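Local structure of class I phosphodiesterase PDEB1 (Leishmania major, 2R8Q) at residues A[92-97]-A[140-145]; A[54-59]-A[100-105]. The protein is a class I phosphodiesterase whose all-helical catalytic domain, a member of the HD superfamily, carries a zinc and a magnesium ion. All blocks are in the same frame, centred on the assembly; numbering follows the deposited sequence.

Contact 1 (A[92-97]-A[140-145]); sequences RRYRRV and HDLDHM. With ZN (zinc ion), chain C; MG (magnesium ion), chain D.
Asp143 OD1 is gripped three times: by NE of Arg95 at 2.9 Å, weakly by NH2 of the same guanidinium, and by a water that donates to it and also to Arg93 O. In this salt bridge NE reaches OD1 from above the carboxylate plane, 42° out of it, and the two flat groups lie 59° apart, so the pairing is not the coplanar, two-pronged kind. The Arg95 chain, extended from CG to NE, runs past His144 O. The carboxylate's other oxygen, OD2, is hydrogen-bonded to His175.

Backbone links flank this pair. Asp143 N gives a weak bond to Arg93 O, and a second water bridges Arg95 N and His144 O. The peptides on the 140-145 side are presented by a type II turn from Asp141 to His144. Deeper in, Tyr94 packs its ring against that turn: CE1 meets Leu142 CD2 at 3.6 Å, CB of Asp141 lies at the ring edge in its plane, and OH takes a weak bond from Asp141 N while also hydrogen-bonded to Leu138 O. Asp141 itself joins both metals, OD2 at 2.1 Å from zinc and OD1 at 2.2 Å from magnesium; His140 NE2 is a further zinc ligand, and His104 and Asp254 complete the protein's share of that site. Tyr94 thus packs as a second-shell residue behind the two-metal site characteristic of class I phosphodiesterase catalytic domains. Both segments are loops, leaving helices 80-92 and 127-139; helix 102-118 packs on Tyr94 and His140, and helix 171-184 on Arg93, Asp141 and His144.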
loop_
_atom_site.group_PDB
_atom_site.type_symbol
_atom_site.label_atom_id
_atom_site.label_comp_id
_atom_site.label_asym_id
_atom_site.label_seq_id
_atom_site.Cartn_x
_atom_site.Cartn_y
_atom_site.Cartn_z
ATOM N N ARG A 92 -13.727 5.417 10.850
ATOM C CA ARG A 92 -12.541 6.099 11.362
ATOM C C ARG A 92 -11.551 6.490 10.276
ATOM O O ARG A 92 -10.763 7.419 10.452
ATOM C CB ARG A 92 -11.793 5.203 12.351
ATOM C CG ARG A 92 -12.448 5.006 13.691
ATOM C CD ARG A 92 -11.596 4.061 14.524
ATOM N NE ARG A 92 -12.085 3.930 15.892
ATOM C CZ ARG A 92 -11.515 3.163 16.815
ATOM N NH1 ARG A 92 -10.436 2.453 16.514
ATOM N NH2 ARG A 92 -12.020 3.109 18.039
ATOM N N ARG A 93 -11.588 5.776 9.157
ATOM C CA ARG A 93 -10.643 6.032 8.085
ATOM C C ARG A 93 -11.117 6.948 6.962
ATOM O O ARG A 93 -10.417 7.126 5.962
ATOM C CB ARG A 93 -10.130 4.695 7.545
ATOM C CG ARG A 93 -9.278 3.964 8.590
ATOM C CD ARG A 93 -8.905 2.558 8.163
ATOM N NE ARG A 93 -7.981 1.914 9.098
ATOM C CZ ARG A 93 -8.284 1.535 10.339
ATOM N NH1 ARG A 93 -9.502 1.729 10.834
ATOM N NH2 ARG A 93 -7.360 0.945 11.087
ATOM N N TYR A 94 -12.301 7.532 7.125
ATOM C CA TYR A 94 -12.796 8.481 6.140
ATOM C C TYR A 94 -12.533 9.875 6.686
ATOM O O TYR A 94 -12.733 10.145 7.877
ATOM C CB TYR A 94 -14.291 8.278 5.854
ATOM C CG TYR A 94 -14.528 7.079 4.970
ATOM C CD1 TYR A 94 -14.845 5.833 5.515
ATOM C CD2 TYR A 94 -14.313 7.158 3.592
ATOM C CE1 TYR A 94 -14.934 4.693 4.710
ATOM C CE2 TYR A 94 -14.394 6.026 2.783
ATOM C CZ TYR A 94 -14.700 4.799 3.345
ATOM O OH TYR A 94 -14.722 3.669 2.557
ATOM N N ARG A 95 -12.061 10.749 5.807
ATOM C CA ARG A 95 -11.728 12.115 6.176
ATOM C C ARG A 95 -12.899 13.073 6.033
ATOM O O ARG A 95 -13.918 12.755 5.418
ATOM C CB ARG A 95 -10.556 12.603 5.322
ATOM C CG ARG A 95 -9.321 11.713 5.391
ATOM C CD ARG A 95 -8.151 12.351 4.656
ATOM N NE ARG A 95 -6.927 11.557 4.756
ATOM C CZ ARG A 95 -5.737 11.966 4.325
ATOM N NH1 ARG A 95 -5.610 13.161 3.765
ATOM N NH2 ARG A 95 -4.675 11.181 4.454
ATOM N N ARG A 96 -12.744 14.259 6.604
ATOM C CA ARG A 96 -13.787 15.265 6.542
ATOM C C ARG A 96 -13.724 16.078 5.254
ATOM O O ARG A 96 -13.531 17.295 5.285
ATOM C CB ARG A 96 -13.696 16.196 7.751
ATOM C CG ARG A 96 -13.891 15.491 9.083
ATOM C CD ARG A 96 -13.998 16.491 10.224
ATOM N NE ARG A 96 -14.126 15.833 11.522
ATOM C CZ ARG A 96 -13.177 15.087 12.079
ATOM N NH1 ARG A 96 -12.022 14.901 11.454
ATOM N NH2 ARG A 96 -13.384 14.524 13.263
ATOM N N VAL A 97 -13.875 15.391 4.124
ATOM C CA VAL A 97 -13.880 16.036 2.814
ATOM C C VAL A 97 -15.348 16.203 2.420
ATOM O O VAL A 97 -16.216 15.517 2.957
ATOM C CB VAL A 97 -13.134 15.190 1.763
ATOM C CG1 VAL A 97 -11.648 15.158 2.094
ATOM C CG2 VAL A 97 -13.693 13.776 1.731
ATOM N N HIS A 140 -14.530 0.775 -0.080
ATOM C CA HIS A 140 -14.082 1.205 -1.402
ATOM C C HIS A 140 -13.420 2.566 -1.605
ATOM O O HIS A 140 -12.796 2.780 -2.643
ATOM C CB HIS A 140 -15.206 0.993 -2.434
ATOM C CG HIS A 140 -16.052 2.199 -2.685
ATOM N ND1 HIS A 140 -17.104 2.559 -1.869
ATOM C CD2 HIS A 140 -16.002 3.129 -3.667
ATOM C CE1 HIS A 140 -17.664 3.659 -2.339
ATOM N NE2 HIS A 140 -17.015 4.025 -3.429
ATOM N N ASP A 141 -13.531 3.470 -0.633
ATOM C CA ASP A 141 -12.901 4.791 -0.738
ATOM C C ASP A 141 -12.093 5.162 0.511
ATOM O O ASP A 141 -11.790 6.335 0.732
ATOM C CB ASP A 141 -13.950 5.886 -0.985
ATOM C CG ASP A 141 -14.236 6.100 -2.451
ATOM O OD1 ASP A 141 -13.282 6.010 -3.249
ATOM O OD2 ASP A 141 -15.404 6.377 -2.801
ATOM N N LEU A 142 -11.728 4.167 1.314
ATOM C CA LEU A 142 -10.985 4.424 2.552
ATOM C C LEU A 142 -9.832 5.424 2.458
ATOM O O LEU A 142 -8.950 5.296 1.619
ATOM C CB LEU A 142 -10.448 3.109 3.127
ATOM C CG LEU A 142 -11.464 2.111 3.697
ATOM C CD1 LEU A 142 -10.805 0.744 3.862
ATOM C CD2 LEU A 142 -11.995 2.613 5.031
ATOM N N ASP A 143 -9.858 6.412 3.348
ATOM C CA ASP A 143 -8.817 7.435 3.443
ATOM C C ASP A 143 -8.654 8.317 2.205
ATOM O O ASP A 143 -7.563 8.816 1.921
ATOM C CB ASP A 143 -7.488 6.765 3.820
ATOM C CG ASP A 143 -6.415 7.761 4.235
ATOM O OD1 ASP A 143 -6.719 8.691 5.012
ATOM O OD2 ASP A 143 -5.255 7.597 3.794
ATOM N N HIS A 144 -9.743 8.501 1.467
ATOM C CA HIS A 144 -9.719 9.370 0.292
ATOM C C HIS A 144 -9.382 10.761 0.838
ATOM O O HIS A 144 -9.882 11.158 1.894
ATOM C CB HIS A 144 -11.096 9.369 -0.380
ATOM C CG HIS A 144 -11.088 9.871 -1.790
ATOM N ND1 HIS A 144 -10.839 11.187 -2.115
ATOM C CD2 HIS A 144 -11.313 9.231 -2.964
ATOM C CE1 HIS A 144 -10.914 11.337 -3.424
ATOM N NE2 HIS A 144 -11.201 10.166 -3.963
ATOM N N MET A 145 -8.535 11.493 0.120
ATOM C CA MET A 145 -8.103 12.814 0.557
ATOM C C MET A 145 -8.805 13.975 -0.141
ATOM O O MET A 145 -8.450 15.133 0.069
ATOM C CB MET A 145 -6.585 12.922 0.374
ATOM C CG MET A 145 -5.813 11.851 1.141
ATOM S SD MET A 145 -4.113 11.563 0.578
ATOM C CE MET A 145 -4.200 9.832 0.100
HETATM ZN ZN ZN C . -16.772 6.020 -4.394
HETATM MG MG MG D . -13.159 5.883 -5.409
HETATM O O HOH W 1 -7.799 8.277 7.478
HETATM O O HOH W 2 -12.056 9.936 3.153
HETATM O O HOH W 3 -15.267 5.487 -5.845
HETATM O O HOH W 4 -16.533 7.924 -5.643
HETATM O O HOH W 5 -11.015 6.379 -5.144
HETATM O O HOH W 6 -12.673 5.471 -7.508
HETATM O O HOH W 7 -13.478 8.026 -5.879
#

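Contact 2 (A[54-59]-A[100-105]); sequences EPMDAA and HNFYHV. With ZN (zinc ion), chain C.
Tyr103 and Met56 bury the most surface here, with Phe102 third, and the tyrosine ring is the piece the others are fitted around. Met56 comes to it by its end: the chain bends at chi2 (-69°), which carries the thioether to the ring, so that CE stands 3.4 Å from Tyr103 CE1 and SD lies 4.4 Å from the ring centroid, 33° off the normal. The two side chains cross at about a right angle. The same sulfur is 3.9 Å from Phe102 CD2, making Met56 a Met-aromatic partner of both rings.

Phe102 reaches the neighbouring helix because its CG stands anti to the backbone N (chi1 -174°), and its CE2 comes within 4.0 Å of Ala59 CB. That methyl also meets the rim of the tyrosine, 3.7 Å from Tyr103 CE2, and Pro55 O lies in the ring plane at the same edge. At the phenol end, Pro55 CB touches Tyr103 OH at 3.3 Å. Helix 55-68 therefore offers a proline, a methionine and an alanine from its first turn and a little beyond, while helix 102-118 answers with two consecutive aromatics at its start, where Asn101 is the N-cap and OD1 accepts a weak capping bond from Tyr103 N.

On either side of the two aromatics in sequence, His100 lines the 3-isobutyl-1-methylxanthine pocket and His104 NE2 binds zinc. Arg49 adds a cation-pi partner to Tyr103. Apart from the phenol oxygen, the side chains meet through carbon and sulfur, consistent with shape and dispersion doing most of the holding between these two helix starts.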
loop_
_atom_site.group_PDB
_atom_site.type_symbol
_atom_site.label_atom_id
_atom_site.label_comp_id
_atom_site.label_asym_id
_atom_site.label_seq_id
_atom_site.Cartn_x
_atom_site.Cartn_y
_atom_site.Cartn_z
ATOM N N GLU A 54 -26.174 13.374 16.110
ATOM C CA GLU A 54 -24.941 12.612 15.928
ATOM C C GLU A 54 -25.102 11.919 14.575
ATOM O O GLU A 54 -25.336 10.714 14.500
ATOM C CB GLU A 54 -24.787 11.562 17.033
ATOM C CG GLU A 54 -24.607 12.128 18.437
ATOM C CD GLU A 54 -23.276 12.830 18.632
ATOM O OE1 GLU A 54 -22.408 12.739 17.737
ATOM O OE2 GLU A 54 -23.091 13.469 19.692
ATOM N N PRO A 55 -24.984 12.685 13.483
ATOM C CA PRO A 55 -25.131 12.144 12.128
ATOM C C PRO A 55 -24.185 11.009 11.744
ATOM O O PRO A 55 -24.571 10.116 10.991
ATOM C CB PRO A 55 -24.986 13.386 11.246
ATOM C CG PRO A 55 -24.058 14.254 12.036
ATOM C CD PRO A 55 -24.583 14.104 13.447
ATOM N N MET A 56 -22.954 11.032 12.248
ATOM C CA MET A 56 -22.016 9.957 11.933
ATOM C C MET A 56 -22.459 8.662 12.607
ATOM O O MET A 56 -22.287 7.576 12.049
ATOM C CB MET A 56 -20.603 10.323 12.379
ATOM C CG MET A 56 -19.888 11.272 11.430
ATOM S SD MET A 56 -19.485 10.447 9.866
ATOM C CE MET A 56 -18.934 11.829 8.874
ATOM N N ASP A 57 -23.021 8.773 13.808
ATOM C CA ASP A 57 -23.504 7.589 14.515
ATOM C C ASP A 57 -24.760 7.073 13.817
ATOM O O ASP A 57 -24.944 5.866 13.647
ATOM C CB ASP A 57 -23.828 7.911 15.982
ATOM C CG ASP A 57 -22.589 8.146 16.824
ATOM O OD1 ASP A 57 -21.525 7.573 16.514
ATOM O OD2 ASP A 57 -22.687 8.894 17.823
ATOM N N ALA A 58 -25.630 7.991 13.405
ATOM C CA ALA A 58 -26.853 7.605 12.712
ATOM C C ALA A 58 -26.518 6.909 11.388
ATOM O O ALA A 58 -27.141 5.916 11.031
ATOM C CB ALA A 58 -27.726 8.839 12.467
ATOM N N ALA A 59 -25.534 7.433 10.664
ATOM C CA ALA A 59 -25.135 6.835 9.392
ATOM C C ALA A 59 -24.589 5.422 9.605
ATOM O O ALA A 59 -24.857 4.518 8.817
ATOM C CB ALA A 59 -24.086 7.710 8.712
ATOM N N HIS A 100 -16.132 12.562 -0.644
ATOM C CA HIS A 100 -15.624 11.233 -0.328
ATOM C C HIS A 100 -15.435 10.973 1.153
ATOM O O HIS A 100 -14.365 10.554 1.603
ATOM C CB HIS A 100 -14.329 10.959 -1.095
ATOM C CG HIS A 100 -14.546 10.699 -2.554
ATOM N ND1 HIS A 100 -14.360 11.662 -3.522
ATOM C CD2 HIS A 100 -14.979 9.591 -3.204
ATOM C CE1 HIS A 100 -14.671 11.160 -4.705
ATOM N NE2 HIS A 100 -15.051 9.906 -4.540
ATOM N N ASN A 101 -16.507 11.218 1.898
ATOM C CA ASN A 101 -16.525 11.004 3.336
ATOM C C ASN A 101 -17.348 9.750 3.631
ATOM O O ASN A 101 -17.821 9.077 2.714
ATOM C CB ASN A 101 -17.121 12.231 4.031
ATOM C CG ASN A 101 -18.449 12.646 3.433
ATOM O OD1 ASN A 101 -19.367 11.836 3.327
ATOM N ND2 ASN A 101 -18.561 13.913 3.040
ATOM N N PHE A 102 -17.522 9.433 4.912
ATOM C CA PHE A 102 -18.260 8.238 5.300
ATOM C C PHE A 102 -19.668 8.163 4.700
ATOM O O PHE A 102 -20.140 7.083 4.357
ATOM C CB PHE A 102 -18.321 8.155 6.831
ATOM C CG PHE A 102 -18.943 6.889 7.362
ATOM C CD1 PHE A 102 -18.410 5.640 7.045
ATOM C CD2 PHE A 102 -20.045 6.952 8.212
ATOM C CE1 PHE A 102 -18.960 4.470 7.570
ATOM C CE2 PHE A 102 -20.607 5.789 8.745
ATOM C CZ PHE A 102 -20.065 4.546 8.426
ATOM N N TYR A 103 -20.343 9.300 4.560
ATOM C CA TYR A 103 -21.695 9.285 4.006
ATOM C C TYR A 103 -21.761 8.753 2.580
ATOM O O TYR A 103 -22.758 8.143 2.191
ATOM C CB TYR A 103 -22.309 10.681 4.074
ATOM C CG TYR A 103 -22.332 11.240 5.476
ATOM C CD1 TYR A 103 -21.615 12.392 5.797
ATOM C CD2 TYR A 103 -23.054 10.606 6.490
ATOM C CE1 TYR A 103 -21.618 12.904 7.093
ATOM C CE2 TYR A 103 -23.058 11.110 7.792
ATOM C CZ TYR A 103 -22.340 12.256 8.085
ATOM O OH TYR A 103 -22.331 12.770 9.364
ATOM N N HIS A 104 -20.713 8.984 1.796
ATOM C CA HIS A 104 -20.697 8.480 0.427
ATOM C C HIS A 104 -20.687 6.957 0.401
ATOM O O HIS A 104 -21.401 6.348 -0.392
ATOM C CB HIS A 104 -19.468 8.997 -0.336
ATOM C CG HIS A 104 -19.176 8.242 -1.600
ATOM N ND1 HIS A 104 -20.027 8.244 -2.687
ATOM C CD2 HIS A 104 -18.113 7.484 -1.959
ATOM C CE1 HIS A 104 -19.496 7.526 -3.661
ATOM N NE2 HIS A 104 -18.335 7.053 -3.246
ATOM N N VAL A 105 -19.886 6.326 1.260
ATOM C CA VAL A 105 -19.841 4.865 1.231
ATOM C C VAL A 105 -21.086 4.243 1.854
ATOM O O VAL A 105 -21.497 3.155 1.461
ATOM C CB VAL A 105 -18.541 4.294 1.876
ATOM C CG1 VAL A 105 -17.325 4.846 1.131
ATOM C CG2 VAL A 105 -18.461 4.629 3.359
HETATM ZN ZN ZN C . -16.772 6.020 -4.394
HETATM O O HOH W 4 -16.533 7.924 -5.643
HETATM O O HOH W 3 -15.267 5.487 -5.845
#

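From the N terminus the chain first meets 54-59, at the start of helix 55-68, then passes through helix 80-92 to 92-97 and, two residues on, to 100-105, and runs on along helix 102-118 and helix 127-139 to 140-145. Contact 2 closes a loop of 40 intervening residues and contact 1 one of 42; because the segments alternate, the loops cross instead of nesting. Their centres lie 11 Å apart and they meet directly: Tyr94 OH is 3.2 Å from Val105 CG1, while His104 joins His140 and Asp141 on zinc. Contact 2 ties helix 55-68 to helix 102-118, and contact 1 brings two loops together beside the metals.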